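Local coordinates for anaerobically-induced outer membrane porin OprE (PDB 4FRX), which probably forms a water-filled beta-barrel pore in the outer membrane of Pseudomonas aeruginosa, through which small solutes can pass, at residues S178-N183 and V265-Y270; N281-G286 and S308-L313; G300-N305 and Y324-V329; D383-Y388 and T401-S406. All blocks are in the same frame, centred on the assembly; numbering follows the deposited sequence.

Interaction 1 of 4, residues S178-N183 and V265-Y270; sequences SIAGAN and VSSGYY
Two first torsions set up this contact, those of Ser267 and Ile179. In Ser267, chi1 of -66° swings OG beside its own backbone N, and OG comes to lie 3.2 Å from Gly181 CA. In Ile179, chi1 of 67° places CG1 between the backbone N and the carbonyl carbon. The chain then runs straight on, and CD1 reaches Ser266 CB at 3.8 Å. The one direct hydrogen bond across the segments is between backbones. Ser267 N donates to Ala180 O at 3.1 Å. The bond is nearly straight, 167° at the hydrogen, although the donor stands well above the carbonyl plane. Ala180 O also accepts from a water, whose O lies 2.9 Å away. That water gives its other hydrogen to Ser266 OG, which in turn donates to Ser267 O.

Both segments belong to long loops of the OprD-family beta barrel, one leading into strand 195-203 and the other into strand 280-292. Residues 179-182 form a tight turn, closed by a bond from Ala182 N to Ile179 O. Gly181 sits in it with a positive phi, and with no side chain its CA faces the backbone of Ser266 and Ser267 directly. Strand 266-267 pairs with strand 276-277. Beside the turn, Val265 CG2 packs on Gly181 O at 3.7 Å. Val265 O is buried without a polar partner in the model, and Ala182 CB lies 3.3 Å from it.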
# COMPACT_ATOMS: atom_id res chain seq x y z
N SER A 178 -10.45 -3.02 9.48
CA SER A 178 -11.76 -2.88 8.86
C SER A 178 -11.59 -2.66 7.35
O SER A 178 -10.47 -2.72 6.84
CB SER A 178 -12.58 -1.77 9.52
OG SER A 178 -13.93 -1.79 9.07
N ILE A 179 -12.71 -2.45 6.66
CA ILE A 179 -12.72 -2.19 5.23
C ILE A 179 -13.68 -1.02 4.98
O ILE A 179 -14.47 -0.68 5.86
CB ILE A 179 -13.18 -3.43 4.42
CG1 ILE A 179 -14.65 -3.75 4.69
CG2 ILE A 179 -12.29 -4.66 4.72
CD1 ILE A 179 -15.16 -4.96 3.91
N ALA A 180 -13.60 -0.41 3.79
CA ALA A 180 -14.49 0.69 3.40
C ALA A 180 -15.93 0.23 3.46
O ALA A 180 -16.26 -0.86 2.98
CB ALA A 180 -14.16 1.18 1.98
N GLY A 181 -16.79 1.06 4.05
CA GLY A 181 -18.19 0.72 4.23
C GLY A 181 -18.50 0.41 5.68
O GLY A 181 -19.61 0.64 6.14
N ALA A 182 -17.52 -0.12 6.39
CA ALA A 182 -17.72 -0.46 7.80
C ALA A 182 -16.73 0.27 8.68
O ALA A 182 -16.70 0.06 9.90
CB ALA A 182 -17.57 -1.95 8.00
N ASN A 183 -15.89 1.11 8.07
CA ASN A 183 -14.74 1.66 8.78
C ASN A 183 -15.00 3.05 9.36
O ASN A 183 -16.15 3.47 9.47
CB ASN A 183 -13.49 1.62 7.90
CG ASN A 183 -13.60 2.51 6.68
OD1 ASN A 183 -14.61 3.18 6.47
ND2 ASN A 183 -12.54 2.53 5.86
N VAL A 265 -20.39 -4.92 6.71
CA VAL A 265 -20.71 -4.64 5.31
C VAL A 265 -19.56 -3.97 4.57
O VAL A 265 -18.67 -3.36 5.17
CB VAL A 265 -21.94 -3.73 5.19
CG1 VAL A 265 -23.22 -4.45 5.65
CG2 VAL A 265 -21.73 -2.42 5.98
N SER A 266 -19.62 -4.07 3.25
CA SER A 266 -18.65 -3.42 2.37
C SER A 266 -19.40 -2.39 1.54
O SER A 266 -20.56 -2.61 1.17
CB SER A 266 -18.05 -4.45 1.43
OG SER A 266 -17.41 -3.83 0.33
N SER A 267 -18.73 -1.30 1.21
CA SER A 267 -19.24 -0.41 0.17
C SER A 267 -19.35 -1.15 -1.17
O SER A 267 -18.57 -2.06 -1.46
CB SER A 267 -18.32 0.81 0.01
OG SER A 267 -18.35 1.62 1.17
N GLY A 268 -20.33 -0.76 -1.96
CA GLY A 268 -20.57 -1.33 -3.27
C GLY A 268 -21.87 -0.70 -3.76
O GLY A 268 -22.26 0.36 -3.28
N TYR A 269 -22.54 -1.35 -4.71
CA TYR A 269 -23.86 -0.89 -5.12
C TYR A 269 -24.78 -2.09 -5.30
O TYR A 269 -24.46 -3.02 -6.05
CB TYR A 269 -23.84 -0.01 -6.37
CG TYR A 269 -25.22 0.56 -6.60
CD1 TYR A 269 -25.73 1.53 -5.73
CD2 TYR A 269 -26.04 0.09 -7.62
CE1 TYR A 269 -27.00 2.03 -5.89
CE2 TYR A 269 -27.33 0.59 -7.77
CZ TYR A 269 -27.80 1.55 -6.89
OH TYR A 269 -29.07 2.08 -7.02
N TYR A 270 -25.91 -2.09 -4.60
CA TYR A 270 -26.72 -3.30 -4.50
C TYR A 270 -28.14 -3.09 -4.96
O TYR A 270 -29.02 -3.89 -4.64
CB TYR A 270 -26.71 -3.82 -3.05
CG TYR A 270 -25.31 -4.08 -2.55
CD1 TYR A 270 -24.53 -3.04 -2.05
CD2 TYR A 270 -24.74 -5.35 -2.63
CE1 TYR A 270 -23.25 -3.26 -1.61
CE2 TYR A 270 -23.45 -5.58 -2.20
CZ TYR A 270 -22.71 -4.54 -1.70
OH TYR A 270 -21.42 -4.75 -1.25
O HOH W 1 -14.90 -2.60 1.10

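Interaction 2 of 4, residues N281-G286 and S308-L313; sequences NRAFSG and SDFPFL
Asn281 reaches from the barrel wall to Ser308, Asp309 and Phe310 of a long loop. It stands on strand 280-292 of the OprD-type beta barrel, while residues 308-313 belong to the loop between strands 295-305 and 340-349. This loop folds in against the inner side of the wall. Asn281 CB lies 3.5 Å from Ser308 OG and 3.6 Å from Asp309 O, with Pro311 CD further off at 4.2 Å. With chi1 at -177°, CG points on into the loop and comes 3.7 Å from Phe310 CA. Beyond CG the amide divides. The terminal atom modelled as OD1 is 3.0 Å from Ser308 O. The amide is probably turned over in the model, so the identity of its two ends is uncertain. Its other terminal atom, modelled as ND2, lies at the edge of the Phe310 ring, near the ring plane. Amide and ring planes are 69° apart.

The loop backbone is braced locally. Ser308 OG donates to Asp309 O at 2.8 Å and also bonds to Asp280 N, just before the strand segment. Asp309 OD1 is hydrogen-bonded to Ala337 N. Phe310 is held from the neighbouring strand by an edge-to-face stack with Phe246. Two residues along the strand from Asn281, and so on the same face, Ala283 CB comes 4.3 Å from Phe310 CD1.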
# COMPACT_ATOMS: atom_id res chain seq x y z
N ASN A 281 -16.74 -9.33 -5.30
CA ASN A 281 -15.95 -8.61 -6.28
C ASN A 281 -14.93 -9.51 -7.00
O ASN A 281 -14.25 -10.32 -6.37
CB ASN A 281 -15.23 -7.43 -5.61
CG ASN A 281 -14.43 -6.57 -6.59
OD1 ASN A 281 -14.92 -5.55 -7.08
ND2 ASN A 281 -13.20 -6.97 -6.87
N ARG A 282 -14.90 -9.39 -8.31
CA ARG A 282 -13.88 -10.03 -9.13
C ARG A 282 -13.13 -8.93 -9.88
O ARG A 282 -13.74 -8.10 -10.53
CB ARG A 282 -14.50 -11.04 -10.10
CG ARG A 282 -15.19 -12.22 -9.40
CD ARG A 282 -15.86 -13.18 -10.38
NE ARG A 282 -16.99 -12.60 -11.10
CZ ARG A 282 -16.92 -12.13 -12.35
NH1 ARG A 282 -15.77 -12.17 -13.01
NH2 ARG A 282 -17.99 -11.62 -12.93
N ALA A 283 -11.80 -8.91 -9.75
CA ALA A 283 -10.99 -7.87 -10.38
C ALA A 283 -9.98 -8.55 -11.32
O ALA A 283 -9.42 -9.56 -10.96
CB ALA A 283 -10.24 -7.10 -9.33
N PHE A 284 -9.78 -8.02 -12.52
CA PHE A 284 -8.81 -8.58 -13.46
C PHE A 284 -8.08 -7.43 -14.13
O PHE A 284 -8.70 -6.46 -14.53
CB PHE A 284 -9.50 -9.43 -14.53
CG PHE A 284 -8.56 -9.91 -15.61
CD1 PHE A 284 -7.72 -10.99 -15.38
CD2 PHE A 284 -8.50 -9.28 -16.84
CE1 PHE A 284 -6.84 -11.44 -16.36
CE2 PHE A 284 -7.63 -9.72 -17.83
CZ PHE A 284 -6.80 -10.80 -17.58
N SER A 285 -6.76 -7.52 -14.25
CA SER A 285 -6.04 -6.45 -14.93
C SER A 285 -4.85 -6.95 -15.72
O SER A 285 -4.28 -8.00 -15.41
CB SER A 285 -5.58 -5.39 -13.94
OG SER A 285 -4.57 -5.92 -13.11
N GLY A 286 -4.51 -6.19 -16.76
CA GLY A 286 -3.33 -6.43 -17.58
C GLY A 286 -2.66 -5.09 -17.78
O GLY A 286 -3.31 -4.12 -18.17
N SER A 308 -19.82 -5.53 -4.93
CA SER A 308 -19.06 -4.80 -3.91
C SER A 308 -17.84 -4.14 -4.53
O SER A 308 -17.35 -4.58 -5.59
CB SER A 308 -18.62 -5.71 -2.77
OG SER A 308 -17.40 -6.36 -3.08
N ASP A 309 -17.37 -3.07 -3.89
CA ASP A 309 -16.05 -2.51 -4.20
C ASP A 309 -15.00 -3.58 -3.99
O ASP A 309 -15.23 -4.61 -3.36
CB ASP A 309 -15.72 -1.33 -3.29
CG ASP A 309 -16.65 -0.14 -3.47
OD1 ASP A 309 -17.54 -0.13 -4.35
OD2 ASP A 309 -16.46 0.82 -2.70
N PHE A 310 -13.82 -3.34 -4.53
CA PHE A 310 -12.71 -4.22 -4.25
C PHE A 310 -12.31 -4.06 -2.79
O PHE A 310 -12.05 -2.95 -2.35
CB PHE A 310 -11.53 -3.82 -5.12
CG PHE A 310 -10.29 -4.59 -4.81
CD1 PHE A 310 -10.16 -5.91 -5.22
CD2 PHE A 310 -9.24 -4.00 -4.11
CE1 PHE A 310 -9.01 -6.64 -4.96
CE2 PHE A 310 -8.08 -4.71 -3.84
CZ PHE A 310 -7.97 -6.04 -4.27
N PRO A 311 -12.28 -5.16 -2.01
CA PRO A 311 -11.97 -5.04 -0.58
C PRO A 311 -10.47 -5.11 -0.25
O PRO A 311 -9.71 -5.88 -0.85
CB PRO A 311 -12.69 -6.25 0.03
CG PRO A 311 -12.53 -7.32 -1.04
CD PRO A 311 -12.66 -6.54 -2.37
N PHE A 312 -10.06 -4.29 0.72
CA PHE A 312 -8.68 -4.24 1.21
C PHE A 312 -8.70 -3.58 2.59
O PHE A 312 -9.62 -2.81 2.92
CB PHE A 312 -7.77 -3.46 0.25
CG PHE A 312 -8.27 -2.08 -0.08
CD1 PHE A 312 -9.26 -1.89 -1.04
CD2 PHE A 312 -7.76 -0.97 0.57
CE1 PHE A 312 -9.73 -0.62 -1.35
CE2 PHE A 312 -8.22 0.31 0.27
CZ PHE A 312 -9.20 0.49 -0.70
N LEU A 313 -7.68 -3.87 3.39
CA LEU A 313 -7.62 -3.38 4.77
C LEU A 313 -7.55 -1.85 4.79
O LEU A 313 -6.70 -1.26 4.15
CB LEU A 313 -6.41 -3.96 5.50
CG LEU A 313 -6.38 -5.48 5.60
CD1 LEU A 313 -5.20 -5.93 6.45
CD2 LEU A 313 -7.71 -6.06 6.13

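Interaction 3 of 4, residues G300-N305 and Y324-V329; sequences GYQILN and YLITDV
Gln302 and Thr327 reach for each other from opposite directions. The glutamine side chain is fully extended, with CG anti to the backbone N (chi1 178°), so its amide is carried from the strand across to the loop. Gln302 NE2 donates to Thr327 OG1 at 2.9 Å. The bond is bent, 143° at the hydrogen, and OG1 is tilted 26° out of the amide plane. Thr327 CG2 lies close alongside, 3.4 Å from Gln302 NE2. Thr327 OG1 is also bonded to Lys333 O, so the hydroxyl accepts from the amide and donates further along the loop.

Leu325 meets the other branch of the amide. Its side chain crosses Gln302 at about a right angle, with CB 3.5 Å from Gln302 OE1. Gln302 OE1 accepts from a water whose O is 2.7 Å away, and the same water O accepts from Ile326 N at 3.0 Å. Both ends of the amide are thus engaged, which should fix its rotation.

Ile326 points back at the strand. Its CG1 lies 3.7 Å from Gln302 OE1, and CD1 goes on to rest 3.8 Å from Tyr301 O. Ile326 O is hydrogen-bonded to Gln343 NE2 on the adjoining strand.

The three loop residues are presented by a type I beta turn from Leu325 to Asp328. Asp328 also forms a salt bridge with Lys333. A turn of a long loop fastened to the inward-pointing side chain of Gln302 on strand 295-305 is in keeping with the OprD-family porins, where inward-folded loops narrow the barrel channel.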
# COMPACT_ATOMS: atom_id res chain seq x y z
N GLY A 300 -2.71 -0.03 -19.75
CA GLY A 300 -3.29 -1.04 -18.87
C GLY A 300 -4.80 -1.00 -18.86
O GLY A 300 -5.40 0.01 -19.20
N TYR A 301 -5.42 -2.11 -18.46
CA TYR A 301 -6.86 -2.15 -18.34
C TYR A 301 -7.21 -2.98 -17.12
O TYR A 301 -6.54 -3.95 -16.81
CB TYR A 301 -7.51 -2.73 -19.60
CG TYR A 301 -8.93 -2.26 -19.79
CD1 TYR A 301 -9.20 -1.06 -20.44
CD2 TYR A 301 -10.00 -2.98 -19.28
CE1 TYR A 301 -10.50 -0.60 -20.60
CE2 TYR A 301 -11.31 -2.53 -19.45
CZ TYR A 301 -11.54 -1.34 -20.10
OH TYR A 301 -12.84 -0.90 -20.26
N GLN A 302 -8.24 -2.54 -16.40
CA GLN A 302 -8.71 -3.25 -15.22
C GLN A 302 -10.23 -3.33 -15.25
O GLN A 302 -10.89 -2.34 -15.53
CB GLN A 302 -8.28 -2.47 -13.99
CG GLN A 302 -8.75 -3.07 -12.68
CD GLN A 302 -8.18 -2.31 -11.52
OE1 GLN A 302 -7.04 -2.55 -11.12
NE2 GLN A 302 -8.95 -1.34 -11.01
N ILE A 303 -10.77 -4.50 -14.92
CA ILE A 303 -12.20 -4.71 -14.89
C ILE A 303 -12.64 -5.20 -13.51
O ILE A 303 -12.12 -6.20 -13.03
CB ILE A 303 -12.60 -5.76 -15.94
CG1 ILE A 303 -12.21 -5.28 -17.35
CG2 ILE A 303 -14.10 -6.10 -15.84
CD1 ILE A 303 -12.36 -6.35 -18.41
N LEU A 304 -13.59 -4.50 -12.89
CA LEU A 304 -14.18 -4.94 -11.63
C LEU A 304 -15.60 -5.38 -11.87
O LEU A 304 -16.41 -4.61 -12.38
CB LEU A 304 -14.24 -3.80 -10.63
CG LEU A 304 -12.93 -3.09 -10.32
CD1 LEU A 304 -13.10 -2.26 -9.04
CD2 LEU A 304 -11.83 -4.09 -10.17
N ASN A 305 -15.92 -6.61 -11.49
CA ASN A 305 -17.30 -7.12 -11.60
C ASN A 305 -17.79 -7.56 -10.23
O ASN A 305 -16.98 -7.87 -9.35
CB ASN A 305 -17.36 -8.30 -12.57
CG ASN A 305 -17.24 -7.88 -14.02
OD1 ASN A 305 -17.73 -6.82 -14.41
ND2 ASN A 305 -16.61 -8.71 -14.84
N TYR A 324 -3.71 -3.47 -3.87
CA TYR A 324 -2.74 -3.95 -4.86
C TYR A 324 -3.37 -4.00 -6.26
O TYR A 324 -3.43 -5.05 -6.90
CB TYR A 324 -2.12 -5.29 -4.45
CG TYR A 324 -0.93 -5.66 -5.32
CD1 TYR A 324 0.20 -4.84 -5.37
CD2 TYR A 324 -0.96 -6.80 -6.13
CE1 TYR A 324 1.28 -5.16 -6.17
CE2 TYR A 324 0.14 -7.13 -6.94
CZ TYR A 324 1.25 -6.30 -6.96
OH TYR A 324 2.33 -6.61 -7.76
N LEU A 325 -3.84 -2.84 -6.71
CA LEU A 325 -4.44 -2.67 -8.02
C LEU A 325 -3.55 -1.75 -8.84
O LEU A 325 -2.94 -0.81 -8.31
CB LEU A 325 -5.84 -2.03 -7.87
CG LEU A 325 -6.92 -2.79 -7.07
CD1 LEU A 325 -8.20 -1.96 -6.91
CD2 LEU A 325 -7.23 -4.16 -7.70
N ILE A 326 -3.50 -1.99 -10.16
CA ILE A 326 -2.75 -1.11 -11.06
C ILE A 326 -3.29 0.31 -11.11
O ILE A 326 -2.64 1.22 -11.66
CB ILE A 326 -2.63 -1.68 -12.50
CG1 ILE A 326 -4.01 -1.88 -13.14
CG2 ILE A 326 -1.83 -2.98 -12.48
CD1 ILE A 326 -3.93 -2.25 -14.64
N THR A 327 -4.45 0.50 -10.49
CA THR A 327 -5.13 1.79 -10.45
C THR A 327 -5.01 2.49 -9.09
O THR A 327 -5.64 3.51 -8.86
CB THR A 327 -6.63 1.63 -10.78
OG1 THR A 327 -7.24 0.74 -9.83
CG2 THR A 327 -6.81 1.08 -12.20
N ASP A 328 -4.21 1.94 -8.18
CA ASP A 328 -4.02 2.60 -6.88
C ASP A 328 -3.00 3.70 -7.10
O ASP A 328 -1.81 3.44 -7.21
CB ASP A 328 -3.55 1.62 -5.80
CG ASP A 328 -3.49 2.27 -4.40
OD1 ASP A 328 -2.80 3.29 -4.23
OD2 ASP A 328 -4.13 1.74 -3.47
N VAL A 329 -3.48 4.94 -7.17
CA VAL A 329 -2.67 6.09 -7.56
C VAL A 329 -2.72 7.16 -6.47
O VAL A 329 -3.03 6.86 -5.32
CB VAL A 329 -3.09 6.63 -8.95
CG1 VAL A 329 -2.76 5.60 -10.04
CG2 VAL A 329 -4.58 6.94 -8.99
O HOH W 2 -5.12 -4.38 -10.87

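Interaction 4 of 4, residues D383-Y388 and T401-S406; sequences DISLAY and TWKNAS
Ile384 pairs with Asn404, and Leu386 with Trp402, in a beta hairpin of the porin barrel. Strands 377-389 and 399-409 run antiparallel, 176° between the short segments. Four backbone hydrogen bonds join the two hydrogen-bonded pairs. Ile384 N meets Asn404 O at 2.9 Å, and Trp402 N meets Leu386 O at 2.8 Å, with the reverse bond completing each pair. Between them, CA-H groups such as that of Ser385 point at carbonyl oxygens across the strands.

One polar side-chain bond lies on the face of Asp383, Ser385 and Ala387. The bent end of Lys403 brings NZ to Ser385 OG at 3.0 Å. On that face the carboxylate of Asp383 bonds to Gln330 N, from the loop inside the barrel, and Asp383 OD1 is 3.2 Å from Ala405 CB.

Apolar contacts gather on the other face, where the side chain of Leu386 is about 5 Å from a bound detergent. This face is therefore probably turned to the membrane. The Trp402 indole NE1 is held by Asn426. Leu386 CD2 sits at the ring edge, 4.3 Å from Trp402 CE3. Ile384 CD1 makes a CH-pi contact over the indole, 3.7 Å from the centroid of the Trp402 six-membered ring and 9° off its normal.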
# COMPACT_ATOMS: atom_id res chain seq x y z
N ASP A 383 -1.76 11.91 -12.80
CA ASP A 383 -0.68 12.10 -11.82
C ASP A 383 0.62 12.39 -12.55
O ASP A 383 0.83 11.91 -13.65
CB ASP A 383 -0.43 10.84 -10.98
CG ASP A 383 -1.56 10.50 -10.06
OD1 ASP A 383 -2.52 11.27 -9.98
OD2 ASP A 383 -1.47 9.44 -9.39
N ILE A 384 1.48 13.16 -11.90
CA ILE A 384 2.87 13.28 -12.32
C ILE A 384 3.76 13.13 -11.09
O ILE A 384 3.36 13.47 -9.97
CB ILE A 384 3.18 14.62 -13.04
CG1 ILE A 384 2.93 15.81 -12.11
CG2 ILE A 384 2.35 14.76 -14.32
CD1 ILE A 384 4.17 16.31 -11.39
N SER A 385 4.95 12.62 -11.31
CA SER A 385 5.95 12.57 -10.26
C SER A 385 7.26 12.96 -10.90
O SER A 385 7.70 12.33 -11.86
CB SER A 385 6.02 11.18 -9.64
OG SER A 385 6.93 11.17 -8.54
N LEU A 386 7.86 14.02 -10.38
CA LEU A 386 9.18 14.47 -10.77
C LEU A 386 10.08 14.28 -9.56
O LEU A 386 9.79 14.79 -8.49
CB LEU A 386 9.14 15.95 -11.16
CG LEU A 386 10.45 16.60 -11.59
CD1 LEU A 386 10.97 15.98 -12.88
CD2 LEU A 386 10.26 18.10 -11.75
N ALA A 387 11.17 13.54 -9.73
CA ALA A 387 12.07 13.27 -8.61
C ALA A 387 13.52 13.44 -9.01
O ALA A 387 13.93 13.05 -10.09
CB ALA A 387 11.85 11.87 -8.07
N TYR A 388 14.30 14.03 -8.11
CA TYR A 388 15.75 14.10 -8.26
C TYR A 388 16.45 13.58 -7.02
O TYR A 388 16.26 14.10 -5.90
CB TYR A 388 16.21 15.53 -8.54
CG TYR A 388 17.69 15.62 -8.84
CD1 TYR A 388 18.25 14.87 -9.86
CD2 TYR A 388 18.53 16.44 -8.10
CE1 TYR A 388 19.60 14.94 -10.15
CE2 TYR A 388 19.89 16.52 -8.38
CZ TYR A 388 20.42 15.77 -9.41
OH TYR A 388 21.76 15.84 -9.70
N THR A 401 11.26 15.20 -4.26
CA THR A 401 10.14 14.66 -5.05
C THR A 401 8.92 15.58 -5.08
O THR A 401 8.48 16.04 -4.04
CB THR A 401 9.71 13.28 -4.52
OG1 THR A 401 10.81 12.38 -4.58
CG2 THR A 401 8.56 12.71 -5.35
N TRP A 402 8.41 15.86 -6.27
CA TRP A 402 7.16 16.59 -6.43
C TRP A 402 6.14 15.65 -7.05
O TRP A 402 6.36 15.11 -8.13
CB TRP A 402 7.35 17.80 -7.35
CG TRP A 402 6.06 18.48 -7.73
CD1 TRP A 402 4.97 18.72 -6.92
CD2 TRP A 402 5.72 19.02 -9.01
NE1 TRP A 402 3.98 19.37 -7.63
CE2 TRP A 402 4.42 19.56 -8.92
CE3 TRP A 402 6.40 19.10 -10.24
CZ2 TRP A 402 3.79 20.18 -10.00
CZ3 TRP A 402 5.76 19.72 -11.31
CH2 TRP A 402 4.48 20.25 -11.18
N LYS A 403 5.01 15.45 -6.36
CA LYS A 403 3.92 14.67 -6.93
C LYS A 403 2.71 15.58 -7.08
O LYS A 403 2.35 16.26 -6.13
CB LYS A 403 3.56 13.48 -6.03
CG LYS A 403 4.69 12.45 -5.85
CD LYS A 403 4.22 11.28 -4.98
CE LYS A 403 5.31 10.24 -4.81
NZ LYS A 403 5.87 9.77 -6.11
N ASN A 404 2.10 15.60 -8.26
CA ASN A 404 0.87 16.36 -8.45
C ASN A 404 -0.22 15.45 -9.00
O ASN A 404 0.03 14.63 -9.87
CB ASN A 404 1.11 17.52 -9.42
CG ASN A 404 -0.16 18.23 -9.80
OD1 ASN A 404 -0.81 17.90 -10.79
ND2 ASN A 404 -0.54 19.23 -9.00
N ALA A 405 -1.44 15.60 -8.48
CA ALA A 405 -2.57 14.84 -8.97
C ALA A 405 -3.79 15.73 -9.23
O ALA A 405 -4.05 16.66 -8.46
CB ALA A 405 -2.93 13.71 -7.96
N SER A 406 -4.51 15.45 -10.31
CA SER A 406 -5.82 16.05 -10.55
C SER A 406 -6.82 14.92 -10.67
O SER A 406 -6.61 13.99 -11.45
CB SER A 406 -5.84 16.87 -11.84
OG SER A 406 -5.13 18.08 -11.69

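The contacts join the barrel wall and the loops of one porin chain. Interactions 2 and 3 are the closest, with centres about 8 Å apart. Their strands, 280-292 and 295-305, are neighbours, and their loop segments come from one loop, so their segments alternate along the chain. Interaction 1 touches interaction 2, with centres about 13 Å apart and Ser267 O probably bonded to Asp309 N. It closes before interaction 2 opens. Interaction 4 comes last in the chain. Its centre is about 20 Å from that of interaction 3, which it meets where Val329 packs on Asp383, and about 30 Å from that of interaction 1. The loop of residues 306-339 thus links other loops to separate parts of the barrel wall.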